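Local coordinates for F5/8 type C domain protein (Bacteroides ovatus, PDB 4ZRX) that is a putative alpha-L-fucosidase that probably removes fucose from glycans and carries a C-terminal F5/8 type C domain of the kind that often binds sugars, at residues N473-S478 and K494-S499; S486-D491 and N578-M583; F516-F521 and Q548-S553; I561-T566 and A573-N578. One frame throughout, in Å; residues are numbered along the deposited sequence.

Contact 1 (N473-S478 and K494-S499); sequences NNLPRS and KTVTLS
Leu475 extends its two methyl groups toward Lys494 and Val496, one branch to each. CD1 lies 4.2 Å from CE of Lys494, and CD2 lies 4.4 Å from CG1 of Val496, so the two branches of the fork are divided between the aliphatic stem of the lysine and the valine. The leucine can do this because CG stands anti to the backbone N (chi1 -168°), which carries the fork across the gap between backbones whose nearest CA atoms, those of Leu475 and Val496, are 9.3 Å apart. Lys494 starts with CG between its backbone N and carbonyl carbon (chi1 51°) and then runs out extended, passing the leucine at a slant with its methylene CE rather than its charged end. No hydrogen bond crosses between the segments. The loop is instead braced from within: ND2 of Asn473 donates to O of Leu475 at 3.0 Å, arriving well above the carbonyl plane and with an N-H...O angle of 139°, so the bond is bent. That same ND2 also lies over one face of the Arg477 guanidinium. The two segments bury 104 Å² between them, and the close atom pairs are all carbon with carbon. Loop 473-478 lies against strand 580-584, where Asn473 OD1 and Asn474 OD1 accept from the backbone N atoms of Val582 and Val584; Leu475 also touches Val582, while Val496, in the adjoining strand 495-503, packs on Val584.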
loop_
_atom_site.group_PDB
_atom_site.type_symbol
_atom_site.label_atom_id
_atom_site.label_comp_id
_atom_site.label_asym_id
_atom_site.label_seq_id
_atom_site.Cartn_x
_atom_site.Cartn_y
_atom_site.Cartn_z
ATOM N N ASN A 473 29.576 4.126 4.388
ATOM C CA ASN A 473 29.629 4.880 5.650
ATOM C C ASN A 473 29.374 3.917 6.778
ATOM O O ASN A 473 28.292 3.294 6.821
ATOM C CB ASN A 473 28.588 5.992 5.690
ATOM C CG ASN A 473 28.663 6.829 6.984
ATOM O OD1 ASN A 473 29.705 7.409 7.291
ATOM N ND2 ASN A 473 27.568 6.906 7.723
ATOM N N ASN A 474 30.338 3.770 7.685
ATOM C CA ASN A 474 30.166 2.864 8.819
ATOM C C ASN A 474 30.205 3.576 10.172
ATOM O O ASN A 474 30.306 2.927 11.202
ATOM C CB ASN A 474 31.194 1.730 8.764
ATOM C CG ASN A 474 32.602 2.211 9.065
ATOM O OD1 ASN A 474 32.860 3.439 9.116
ATOM N ND2 ASN A 474 33.515 1.266 9.260
ATOM N N LEU A 475 30.098 4.902 10.160
ATOM C CA LEU A 475 29.974 5.699 11.391
ATOM C C LEU A 475 28.608 6.398 11.340
ATOM O O LEU A 475 28.442 7.372 10.579
ATOM C CB LEU A 475 31.110 6.732 11.512
ATOM C CG LEU A 475 31.213 7.409 12.894
ATOM C CD1 LEU A 475 31.542 6.396 13.987
ATOM C CD2 LEU A 475 32.288 8.481 12.860
ATOM N N PRO A 476 27.624 5.890 12.128
ATOM C CA PRO A 476 26.265 6.442 11.955
ATOM C C PRO A 476 26.260 7.960 12.178
ATOM O O PRO A 476 26.941 8.460 13.092
ATOM C CB PRO A 476 25.423 5.712 13.026
ATOM C CG PRO A 476 26.183 4.450 13.351
ATOM C CD PRO A 476 27.656 4.745 13.071
ATOM N N ARG A 477 25.527 8.675 11.328
ATOM C CA ARG A 477 25.514 10.143 11.391
ATOM C C ARG A 477 24.788 10.684 12.623
ATOM O O ARG A 477 24.961 11.862 12.960
ATOM C CB ARG A 477 24.873 10.751 10.143
ATOM C CG ARG A 477 25.556 10.329 8.871
ATOM C CD ARG A 477 25.152 11.161 7.695
ATOM N NE ARG A 477 25.802 10.632 6.500
ATOM C CZ ARG A 477 25.436 9.528 5.830
ATOM N NH1 ARG A 477 24.369 8.795 6.222
ATOM N NH2 ARG A 477 26.141 9.149 4.750
ATOM N N SER A 478 23.984 9.831 13.285
ATOM C CA SER A 478 23.367 10.177 14.569
ATOM C C SER A 478 24.363 10.688 15.634
ATOM O O SER A 478 23.979 11.419 16.533
ATOM C CB SER A 478 22.621 8.976 15.140
ATOM O OG SER A 478 23.539 7.985 15.592
ATOM N N LYS A 494 33.499 11.481 17.884
ATOM C CA LYS A 494 34.651 10.935 18.619
ATOM C C LYS A 494 35.848 10.878 17.686
ATOM O O LYS A 494 35.704 11.048 16.471
ATOM C CB LYS A 494 34.362 9.531 19.178
ATOM C CG LYS A 494 33.810 8.527 18.129
ATOM C CD LYS A 494 33.763 7.105 18.682
ATOM C CE LYS A 494 33.706 6.103 17.554
ATOM N NZ LYS A 494 33.003 4.859 17.916
ATOM N N THR A 495 37.027 10.631 18.266
ATOM C CA THR A 495 38.236 10.370 17.495
ATOM C C THR A 495 38.162 9.022 16.795
ATOM O O THR A 495 37.960 7.992 17.447
ATOM C CB THR A 495 39.481 10.327 18.427
ATOM O OG1 THR A 495 39.643 11.604 19.028
ATOM C CG2 THR A 495 40.741 9.941 17.645
ATOM N N VAL A 496 38.333 9.024 15.478
ATOM C CA VAL A 496 38.421 7.778 14.723
ATOM C C VAL A 496 39.609 7.774 13.782
ATOM O O VAL A 496 40.212 8.816 13.524
ATOM C CB VAL A 496 37.132 7.532 13.896
ATOM C CG1 VAL A 496 35.975 7.271 14.857
ATOM C CG2 VAL A 496 36.834 8.714 12.913
ATOM N N THR A 497 39.906 6.592 13.256
ATOM C CA THR A 497 40.848 6.457 12.173
ATOM C C THR A 497 40.087 6.094 10.915
ATOM O O THR A 497 39.361 5.093 10.886
ATOM C CB THR A 497 41.885 5.433 12.515
ATOM O OG1 THR A 497 42.490 5.823 13.755
ATOM C CG2 THR A 497 42.958 5.356 11.432
ATOM N N LEU A 498 40.282 6.904 9.877
ATOM C CA LEU A 498 39.575 6.760 8.599
ATOM C C LEU A 498 40.411 6.074 7.500
ATOM O O LEU A 498 41.592 6.362 7.361
ATOM C CB LEU A 498 39.155 8.131 8.096
ATOM C CG LEU A 498 38.309 9.011 9.019
ATOM C CD1 LEU A 498 37.917 10.246 8.248
ATOM C CD2 LEU A 498 37.096 8.294 9.592
ATOM N N SER A 499 39.804 5.165 6.730
ATOM C CA SER A 499 40.416 4.654 5.484
ATOM C C SER A 499 39.925 5.387 4.214
ATOM O O SER A 499 40.485 5.237 3.136
ATOM C CB SER A 499 40.184 3.137 5.350
ATOM O OG SER A 499 38.800 2.818 5.434
#

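Contact 2 (S486-D491 and N578-M583); sequences SPLTID and NEIGVM. With EDO (1,2-ethanediol), chain E.
Apolar contact is all that joins Leu488 and Ile490 to Ile580. Leu488 and Ile580 reach for each other tip to tip, with CD2 of the leucine 3.7 Å from CG1 of the isoleucine. With chi1 at -178° the leucine CG points away from its own amide nitrogen, which gives the side chain this reach. Ile490, two residues along the same strand, adds CD1 at 4.3 Å from CB of Ile580, so the single isoleucine is met by two neighbours from one face of the opposing strand. All three are buried, and the nearest CA pair, Leu488 and Ile580, is 9.5 Å apart, a spacing at which side chains alone make the contact.

Polar bonds lie to one side. The N of Leu488 donates to O1 of a 1,2-ethanediol at 2.9 Å and 161°, a molecule probably from the crystallisation liquor. O of Pro487, a residue preceded by a cis peptide bond, accepts from OG1 of Thr489 at 2.7 Å, from above the carbonyl plane.

Strand 488-492 belongs to the five-stranded sheet, between strands 481-485 and 560-566, whereas strand 580-584 pairs with strand 495-503 in the other sheet; the contact thus fills part of the space between the two.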
loop_
_atom_site.group_PDB
_atom_site.type_symbol
_atom_site.label_atom_id
_atom_site.label_comp_id
_atom_site.label_asym_id
_atom_site.label_seq_id
_atom_site.Cartn_x
_atom_site.Cartn_y
_atom_site.Cartn_z
ATOM N N SER A 486 29.212 25.702 4.949
ATOM C CA SER A 486 29.986 26.014 3.758
ATOM C C SER A 486 31.306 26.729 4.104
ATOM O O SER A 486 31.286 27.922 4.398
ATOM C CB SER A 486 29.165 26.892 2.830
ATOM O OG SER A 486 29.863 27.088 1.612
ATOM N N PRO A 487 32.455 26.048 4.066
ATOM C CA PRO A 487 32.592 24.669 3.622
ATOM C C PRO A 487 32.009 23.702 4.655
ATOM O O PRO A 487 32.145 23.894 5.887
ATOM C CB PRO A 487 34.127 24.475 3.487
ATOM C CG PRO A 487 34.772 25.655 4.244
ATOM C CD PRO A 487 33.745 26.747 4.253
ATOM N N LEU A 488 31.306 22.687 4.156
ATOM C CA LEU A 488 30.741 21.684 5.029
ATOM C C LEU A 488 31.800 21.210 6.025
ATOM O O LEU A 488 32.822 20.689 5.609
ATOM C CB LEU A 488 30.238 20.505 4.199
ATOM C CG LEU A 488 29.582 19.426 5.042
ATOM C CD1 LEU A 488 28.327 19.915 5.838
ATOM C CD2 LEU A 488 29.189 18.345 4.055
ATOM N N THR A 489 31.548 21.430 7.316
ATOM C CA THR A 489 32.440 21.032 8.384
ATOM C C THR A 489 31.664 20.235 9.423
ATOM O O THR A 489 30.574 20.652 9.876
ATOM C CB THR A 489 33.122 22.314 9.016
ATOM O OG1 THR A 489 33.703 23.147 7.995
ATOM C CG2 THR A 489 34.199 21.944 10.032
ATOM N N ILE A 490 32.217 19.096 9.799
ATOM C CA ILE A 490 31.492 18.087 10.556
ATOM C C ILE A 490 32.355 17.567 11.713
ATOM O O ILE A 490 33.496 17.182 11.523
ATOM C CB ILE A 490 31.097 16.868 9.661
ATOM C CG1 ILE A 490 30.179 17.289 8.504
ATOM C CG2 ILE A 490 30.446 15.753 10.507
ATOM C CD1 ILE A 490 30.129 16.255 7.345
ATOM N N ASP A 491 31.770 17.573 12.904
ATOM C CA ASP A 491 32.320 16.929 14.070
ATOM C C ASP A 491 31.759 15.512 14.069
ATOM O O ASP A 491 30.546 15.330 14.232
ATOM C CB ASP A 491 31.869 17.725 15.324
ATOM C CG ASP A 491 32.289 17.087 16.634
ATOM O OD1 ASP A 491 32.759 15.933 16.655
ATOM O OD2 ASP A 491 32.133 17.750 17.687
ATOM N N ASN A 578 24.472 14.527 4.885
ATOM C CA ASN A 578 23.956 13.226 4.432
ATOM C C ASN A 578 24.582 12.735 3.119
ATOM O O ASN A 578 24.392 11.562 2.777
ATOM C CB ASN A 578 22.404 13.240 4.299
ATOM C CG ASN A 578 21.674 13.017 5.643
ATOM O OD1 ASN A 578 22.217 12.456 6.601
ATOM N ND2 ASN A 578 20.413 13.448 5.703
ATOM N N GLU A 579 25.320 13.612 2.406
ATOM C CA GLU A 579 26.053 13.234 1.191
ATOM C C GLU A 579 27.507 12.826 1.475
ATOM O O GLU A 579 28.255 12.605 0.524
ATOM C CB GLU A 579 26.076 14.417 0.219
ATOM C CG GLU A 579 24.620 14.845 -0.178
ATOM C CD GLU A 579 24.613 16.015 -1.136
ATOM O OE1 GLU A 579 25.172 17.070 -0.811
ATOM O OE2 GLU A 579 24.018 15.884 -2.234
ATOM N N ILE A 580 27.922 12.854 2.741
ATOM C CA ILE A 580 29.253 12.476 3.102
ATOM C C ILE A 580 29.188 11.172 3.866
ATOM O O ILE A 580 28.290 10.989 4.699
ATOM C CB ILE A 580 29.881 13.579 3.982
ATOM C CG1 ILE A 580 30.011 14.884 3.184
ATOM C CG2 ILE A 580 31.194 13.108 4.547
ATOM C CD1 ILE A 580 30.916 14.796 1.983
ATOM N N GLY A 581 30.129 10.268 3.585
ATOM C CA GLY A 581 30.354 9.071 4.412
ATOM C C GLY A 581 31.835 8.962 4.746
ATOM O O GLY A 581 32.693 9.607 4.126
ATOM N N VAL A 582 32.123 8.127 5.734
ATOM C CA VAL A 582 33.471 7.769 6.078
ATOM C C VAL A 582 33.533 6.276 6.439
ATOM O O VAL A 582 32.519 5.695 6.897
ATOM C CB VAL A 582 33.999 8.646 7.274
ATOM C CG1 VAL A 582 33.975 10.135 6.930
ATOM C CG2 VAL A 582 33.210 8.395 8.599
HETATM N N MSE A 583 34.734 5.698 6.302
HETATM C CA MSE A 583 35.001 4.356 6.738
HETATM C C MSE A 583 36.032 4.416 7.829
HETATM O O MSE A 583 37.165 4.874 7.611
HETATM C CB MSE A 583 35.470 3.459 5.599
HETATM C CG MSE A 583 34.391 3.238 4.542
HETATM SE SE MSE A 583 32.828 2.194 5.218
HETATM C CE MSE A 583 33.728 0.461 5.468
HETATM C C1 EDO E . 31.352 22.637 -0.034
HETATM O O1 EDO E . 31.499 22.264 1.341
HETATM C C2 EDO E . 31.750 24.091 -0.271
HETATM O O2 EDO E . 33.131 24.255 0.057
#

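Contact 3 (F516-F521 and Q548-S553); sequences FRYQFF and QTVAFS
The strands 517-521 and 548-552 belong to different sheets and face each other with their nearest CA atoms, those of Phe520 and Val550, 9.9 Å apart, a spacing bridged by side chains alone. This is the packing of a beta sandwich, consistent with the jelly-roll fold of F5/8 type C domains, and 140 Å² is buried in it. Two pairs carry the contact. In the first, Tyr518 and Val550 approach from opposite directions, and the phenol oxygen comes down on the valine fork: OH is 3.5 Å from CG2 and 3.7 Å from CG1 of Val550. The tyrosine ring starts from a CG set between backbone N and carbonyl carbon (chi1 70°), and its far end is what arrives at the valine, both of whose branches face the hydroxyl.

The second pair is aromatic. The Phe520 and Phe552 side chains cross at about a right angle, yet their ring planes are inclined by only 33° and their centroids lie 5.8 Å apart.

Other rings extend this core: Phe520 stacks with Phe501 of strand 495-503, and Tyr518 with Phe538. Where the strand 517-521 begins, Phe516 and Arg517 both face Thr566 in a classic beta bulge; there CE2 of Phe516 also lies over the centre of the Arg517 guanidinium, 3.8 Å above its plane. Between the two phenylalanines Phe520 and Phe552 the closest approach is made by one atom, CZ of Phe552, which sits 3.7 Å from CE2 and 3.9 Å from CD2 of Phe520.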
loop_
_atom_site.group_PDB
_atom_site.type_symbol
_atom_site.label_atom_id
_atom_site.label_comp_id
_atom_site.label_asym_id
_atom_site.label_seq_id
_atom_site.Cartn_x
_atom_site.Cartn_y
_atom_site.Cartn_z
ATOM N N PHE A 516 32.719 18.934 -7.476
ATOM C CA PHE A 516 33.561 18.359 -8.506
ATOM C C PHE A 516 35.053 18.429 -8.092
ATOM O O PHE A 516 35.698 17.385 -7.907
ATOM C CB PHE A 516 33.313 19.063 -9.833
ATOM C CG PHE A 516 34.201 18.603 -10.951
ATOM C CD1 PHE A 516 34.373 17.228 -11.220
ATOM C CD2 PHE A 516 34.885 19.553 -11.752
ATOM C CE1 PHE A 516 35.201 16.803 -12.278
ATOM C CE2 PHE A 516 35.699 19.131 -12.822
ATOM C CZ PHE A 516 35.870 17.770 -13.077
ATOM N N ARG A 517 35.573 19.646 -7.980
ATOM C CA ARG A 517 36.950 19.842 -7.478
ATOM C C ARG A 517 36.879 20.008 -5.963
ATOM O O ARG A 517 35.990 20.696 -5.458
ATOM C CB ARG A 517 37.617 21.059 -8.129
ATOM C CG ARG A 517 37.660 20.965 -9.637
ATOM C CD ARG A 517 38.816 21.769 -10.278
ATOM N NE ARG A 517 38.900 21.464 -11.716
ATOM C CZ ARG A 517 39.360 20.321 -12.252
ATOM N NH1 ARG A 517 39.830 19.327 -11.492
ATOM N NH2 ARG A 517 39.348 20.160 -13.574
ATOM N N TYR A 518 37.769 19.357 -5.225
ATOM C CA TYR A 518 37.649 19.401 -3.796
ATOM C C TYR A 518 38.985 19.314 -3.095
ATOM O O TYR A 518 39.976 18.901 -3.696
ATOM C CB TYR A 518 36.762 18.247 -3.303
ATOM C CG TYR A 518 37.425 16.927 -3.448
ATOM C CD1 TYR A 518 38.259 16.418 -2.436
ATOM C CD2 TYR A 518 37.260 16.177 -4.590
ATOM C CE1 TYR A 518 38.949 15.196 -2.598
ATOM C CE2 TYR A 518 37.928 14.964 -4.749
ATOM C CZ TYR A 518 38.759 14.479 -3.751
ATOM O OH TYR A 518 39.399 13.268 -3.925
ATOM N N GLN A 519 38.980 19.738 -1.831
ATOM C CA GLN A 519 40.068 19.474 -0.895
ATOM C C GLN A 519 39.411 19.001 0.387
ATOM O O GLN A 519 38.381 19.580 0.845
ATOM C CB GLN A 519 40.862 20.745 -0.642
ATOM C CG GLN A 519 41.668 21.197 -1.843
ATOM C CD GLN A 519 42.470 22.466 -1.594
ATOM O OE1 GLN A 519 43.628 22.423 -1.150
ATOM N NE2 GLN A 519 41.877 23.602 -1.912
ATOM N N PHE A 520 39.924 17.914 0.918
ATOM C CA PHE A 520 39.371 17.316 2.107
ATOM C C PHE A 520 40.382 17.532 3.223
ATOM O O PHE A 520 41.609 17.411 2.994
ATOM C CB PHE A 520 39.159 15.849 1.877
ATOM C CG PHE A 520 38.467 15.167 3.002
ATOM C CD1 PHE A 520 37.071 15.265 3.144
ATOM C CD2 PHE A 520 39.176 14.395 3.898
ATOM C CE1 PHE A 520 36.431 14.623 4.189
ATOM C CE2 PHE A 520 38.553 13.751 4.959
ATOM C CZ PHE A 520 37.152 13.820 5.084
ATOM N N PHE A 521 39.879 17.909 4.396
ATOM C CA PHE A 521 40.721 18.272 5.534
ATOM C C PHE A 521 40.271 17.540 6.781
ATOM O O PHE A 521 39.073 17.231 6.947
ATOM C CB PHE A 521 40.651 19.771 5.825
ATOM C CG PHE A 521 41.043 20.669 4.696
ATOM C CD1 PHE A 521 40.127 21.045 3.727
ATOM C CD2 PHE A 521 42.328 21.213 4.628
ATOM C CE1 PHE A 521 40.474 21.914 2.696
ATOM C CE2 PHE A 521 42.693 22.091 3.594
ATOM C CZ PHE A 521 41.764 22.454 2.639
ATOM N N GLN A 548 31.159 8.275 -4.739
ATOM C CA GLN A 548 32.593 8.113 -5.015
ATOM C C GLN A 548 33.298 8.056 -3.711
ATOM O O GLN A 548 33.239 9.016 -2.963
ATOM C CB GLN A 548 33.162 9.261 -5.832
ATOM C CG GLN A 548 32.518 9.353 -7.190
ATOM C CD GLN A 548 33.343 10.168 -8.199
ATOM O OE1 GLN A 548 34.427 10.648 -7.903
ATOM N NE2 GLN A 548 32.841 10.265 -9.398
ATOM N N THR A 549 33.954 6.925 -3.487
ATOM C CA THR A 549 34.736 6.682 -2.281
ATOM C C THR A 549 36.187 7.037 -2.577
ATOM O O THR A 549 36.739 6.602 -3.586
ATOM C CB THR A 549 34.534 5.204 -1.837
ATOM O OG1 THR A 549 33.155 5.001 -1.452
ATOM C CG2 THR A 549 35.470 4.850 -0.668
ATOM N N VAL A 550 36.752 7.939 -1.773
ATOM C CA VAL A 550 38.162 8.384 -1.940
ATOM C C VAL A 550 38.960 7.618 -0.934
ATOM O O VAL A 550 38.820 7.866 0.263
ATOM C CB VAL A 550 38.278 9.895 -1.679
ATOM C CG1 VAL A 550 39.729 10.354 -1.712
ATOM C CG2 VAL A 550 37.408 10.608 -2.744
ATOM N N ALA A 551 39.759 6.668 -1.428
ATOM C CA ALA A 551 40.537 5.786 -0.601
ATOM C C ALA A 551 41.781 6.608 -0.232
ATOM O O ALA A 551 42.431 7.183 -1.109
ATOM C CB ALA A 551 40.920 4.517 -1.358
ATOM N N PHE A 552 42.081 6.673 1.049
ATOM C CA PHE A 552 43.295 7.397 1.504
ATOM C C PHE A 552 44.530 6.514 1.345
ATOM O O PHE A 552 44.463 5.299 1.559
ATOM C CB PHE A 552 43.109 7.846 2.961
ATOM C CG PHE A 552 41.920 8.779 3.175
ATOM C CD1 PHE A 552 41.496 9.668 2.188
ATOM C CD2 PHE A 552 41.252 8.781 4.391
ATOM C CE1 PHE A 552 40.442 10.530 2.412
ATOM C CE2 PHE A 552 40.193 9.633 4.605
ATOM C CZ PHE A 552 39.796 10.518 3.603
ATOM N N SER A 553 45.653 7.135 0.980
ATOM C CA SER A 553 46.974 6.463 0.988
ATOM C C SER A 553 47.429 5.998 2.370
ATOM O O SER A 553 48.123 4.990 2.492
ATOM C CB SER A 553 48.034 7.405 0.446
ATOM O OG SER A 553 47.704 7.746 -0.888
#

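Contact 4 (I561-T566 and A573-N578); sequences IKLEAT and AKVNMN. With EDO (1,2-ethanediol), chain E.
Val575 faces Leu563 across the gap between the strand 561-566 and the loop that follows it. From CB, which is directed at the strand, the valine divides. A chi1 of -176° swings its CG1 to the far side of the backbone N, toward Leu488 of the adjacent strand, while CG2, opposite the carbonyl carbon, reaches CD2 of Leu563 at 4.2 Å and C1 of a 1,2-ethanediol at 3.9 Å. The two side chains cross at about a right angle, and CD2 is the leucine methyl that makes the contact.

Two residues earlier, at Ala573, the loop lies close enough to the strand for a backbone bond: N of Ala573 donates to O of Ala565 at 3.0 Å and 166°, straight at the hydrogen although the donor stands above the carbonyl plane. Beside it the two CB atoms of Ala565 and Ala573 touch at 4.0 Å.

Where the loop has swung away from the strand, the diol takes up backbone groups: its O1 donates to O of Leu563 at 2.7 Å, and its O2 accepts from N of Ala565 at 3.0 Å. On the strand's other face Lys562 NZ makes a long, weak salt bridge with Glu564 OE2. Asn576 OD1 accepts in the carbonyl plane, on a lone pair, from N of Asn578, closing an Asx turn where a 3-10 segment starts. Such a connection, passing from strand 560-566 of one sheet to strand 580-584 of the other, is consistent with the beta-sandwich fold of F5/8 type C domains.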
loop_
_atom_site.group_PDB
_atom_site.type_symbol
_atom_site.label_atom_id
_atom_site.label_comp_id
_atom_site.label_asym_id
_atom_site.label_seq_id
_atom_site.Cartn_x
_atom_site.Cartn_y
_atom_site.Cartn_z
ATOM N N ILE A 561 35.956 16.754 10.212
ATOM C CA ILE A 561 36.320 16.706 8.800
ATOM C C ILE A 561 35.747 17.921 8.142
ATOM O O ILE A 561 34.785 18.498 8.629
ATOM C CB ILE A 561 35.850 15.423 8.074
ATOM C CG1 ILE A 561 34.304 15.305 8.077
ATOM C CG2 ILE A 561 36.475 14.207 8.745
ATOM C CD1 ILE A 561 33.805 14.006 7.394
ATOM N N LYS A 562 36.316 18.285 7.016
ATOM C CA LYS A 562 35.897 19.458 6.255
ATOM C C LYS A 562 36.093 19.196 4.775
ATOM O O LYS A 562 37.159 18.730 4.361
ATOM C CB LYS A 562 36.701 20.714 6.682
ATOM C CG LYS A 562 36.449 21.958 5.826
ATOM C CD LYS A 562 37.100 23.224 6.390
ATOM C CE LYS A 562 38.597 23.142 6.299
ATOM N NZ LYS A 562 39.277 24.404 6.676
ATOM N N LEU A 563 35.086 19.512 3.969
ATOM C CA LEU A 563 35.198 19.416 2.511
ATOM C C LEU A 563 35.030 20.795 1.912
ATOM O O LEU A 563 33.962 21.395 2.089
ATOM C CB LEU A 563 34.144 18.448 1.921
ATOM C CG LEU A 563 34.265 18.163 0.413
ATOM C CD1 LEU A 563 35.451 17.232 0.091
ATOM C CD2 LEU A 563 32.978 17.579 -0.189
ATOM N N GLU A 564 36.071 21.297 1.241
ATOM C CA GLU A 564 36.015 22.510 0.425
ATOM C C GLU A 564 35.834 22.063 -1.014
ATOM O O GLU A 564 36.585 21.240 -1.497
ATOM C CB GLU A 564 37.289 23.367 0.575
ATOM C CG GLU A 564 37.423 23.947 2.005
ATOM C CD GLU A 564 38.665 24.843 2.262
ATOM O OE1 GLU A 564 39.405 25.135 1.290
ATOM O OE2 GLU A 564 38.879 25.250 3.447
ATOM N N ALA A 565 34.824 22.575 -1.707
ATOM C CA ALA A 565 34.589 22.131 -3.072
ATOM C C ALA A 565 33.980 23.187 -3.981
ATOM O O ALA A 565 33.215 24.074 -3.525
ATOM C CB ALA A 565 33.728 20.854 -3.062
ATOM N N THR A 566 34.327 23.067 -5.263
ATOM C CA THR A 566 33.696 23.824 -6.337
ATOM C C THR A 566 33.003 22.874 -7.330
ATOM O O THR A 566 33.300 21.670 -7.419
ATOM C CB THR A 566 34.719 24.721 -7.076
ATOM O OG1 THR A 566 35.858 23.937 -7.427
ATOM C CG2 THR A 566 35.176 25.895 -6.186
ATOM N N ALA A 573 30.436 24.794 -4.327
ATOM C CA ALA A 573 29.499 23.671 -4.233
ATOM C C ALA A 573 28.692 23.736 -2.956
ATOM O O ALA A 573 29.104 24.360 -1.982
ATOM C CB ALA A 573 30.241 22.325 -4.313
ATOM N N LYS A 574 27.529 23.102 -2.984
ATOM C CA LYS A 574 26.750 22.864 -1.797
ATOM C C LYS A 574 26.714 21.379 -1.528
ATOM O O LYS A 574 26.212 20.568 -2.362
ATOM C CB LYS A 574 25.308 23.342 -1.974
ATOM C CG LYS A 574 25.173 24.863 -2.065
ATOM C CD LYS A 574 23.697 25.252 -2.172
ATOM C CE LYS A 574 23.460 26.724 -1.889
ATOM N NZ LYS A 574 24.054 27.585 -2.941
ATOM N N VAL A 575 27.146 21.039 -0.331
ATOM C CA VAL A 575 27.192 19.656 0.113
ATOM C C VAL A 575 26.462 19.551 1.450
ATOM O O VAL A 575 26.644 20.399 2.308
ATOM C CB VAL A 575 28.691 19.209 0.212
ATOM C CG1 VAL A 575 28.811 17.729 0.575
ATOM C CG2 VAL A 575 29.358 19.415 -1.133
ATOM N N ASN A 576 25.638 18.528 1.606
ATOM C CA ASN A 576 24.906 18.238 2.843
ATOM C C ASN A 576 25.674 17.166 3.603
ATOM O O ASN A 576 26.313 16.300 3.007
ATOM C CB ASN A 576 23.488 17.694 2.510
ATOM C CG ASN A 576 22.511 17.652 3.744
ATOM O OD1 ASN A 576 22.465 16.682 4.543
ATOM N ND2 ASN A 576 21.672 18.688 3.847
HETATM N N MSE A 577 25.572 17.189 4.917
HETATM C CA MSE A 577 26.158 16.139 5.719
HETATM C C MSE A 577 25.728 14.684 5.320
HETATM O O MSE A 577 26.510 13.722 5.460
HETATM C CB MSE A 577 25.791 16.405 7.171
HETATM C CG MSE A 577 26.642 15.668 8.118
HETATM SE SE MSE A 577 26.417 16.405 9.923
HETATM C CE MSE A 577 24.808 15.444 10.438
ATOM N N ASN A 578 24.472 14.527 4.885
ATOM C CA ASN A 578 23.956 13.226 4.432
ATOM C C ASN A 578 24.582 12.735 3.119
ATOM O O ASN A 578 24.392 11.562 2.777
ATOM C CB ASN A 578 22.404 13.240 4.299
ATOM C CG ASN A 578 21.674 13.017 5.643
ATOM O OD1 ASN A 578 22.217 12.456 6.601
ATOM N ND2 ASN A 578 20.413 13.448 5.703
HETATM C C1 EDO E . 31.352 22.637 -0.034
HETATM O O1 EDO E . 31.499 22.264 1.341
HETATM C C2 EDO E . 31.750 24.091 -0.271
HETATM O O2 EDO E . 33.131 24.255 0.057
#

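Overall arrangement
All four contacts lie within the C-terminal F5/8 type C domain, on one side of the chain's centre. From the N terminus, contact 1 opens at 473-478 and closes a short loop at 494-499. Contact 2 opens inside that loop, at 486-491, and closes only at 578-583, so the two cross. Contact 3 (516-521 with 548-553) and then contact 4 (561-566 with 573-578) follow in series, both nested within contact 2, which shares Asn578 with contact 4. Contacts 2 and 3 tie the five-stranded sheet to the smaller one, whereas contact 1 lays a loop on the smaller sheet and contact 4 folds one beside the larger.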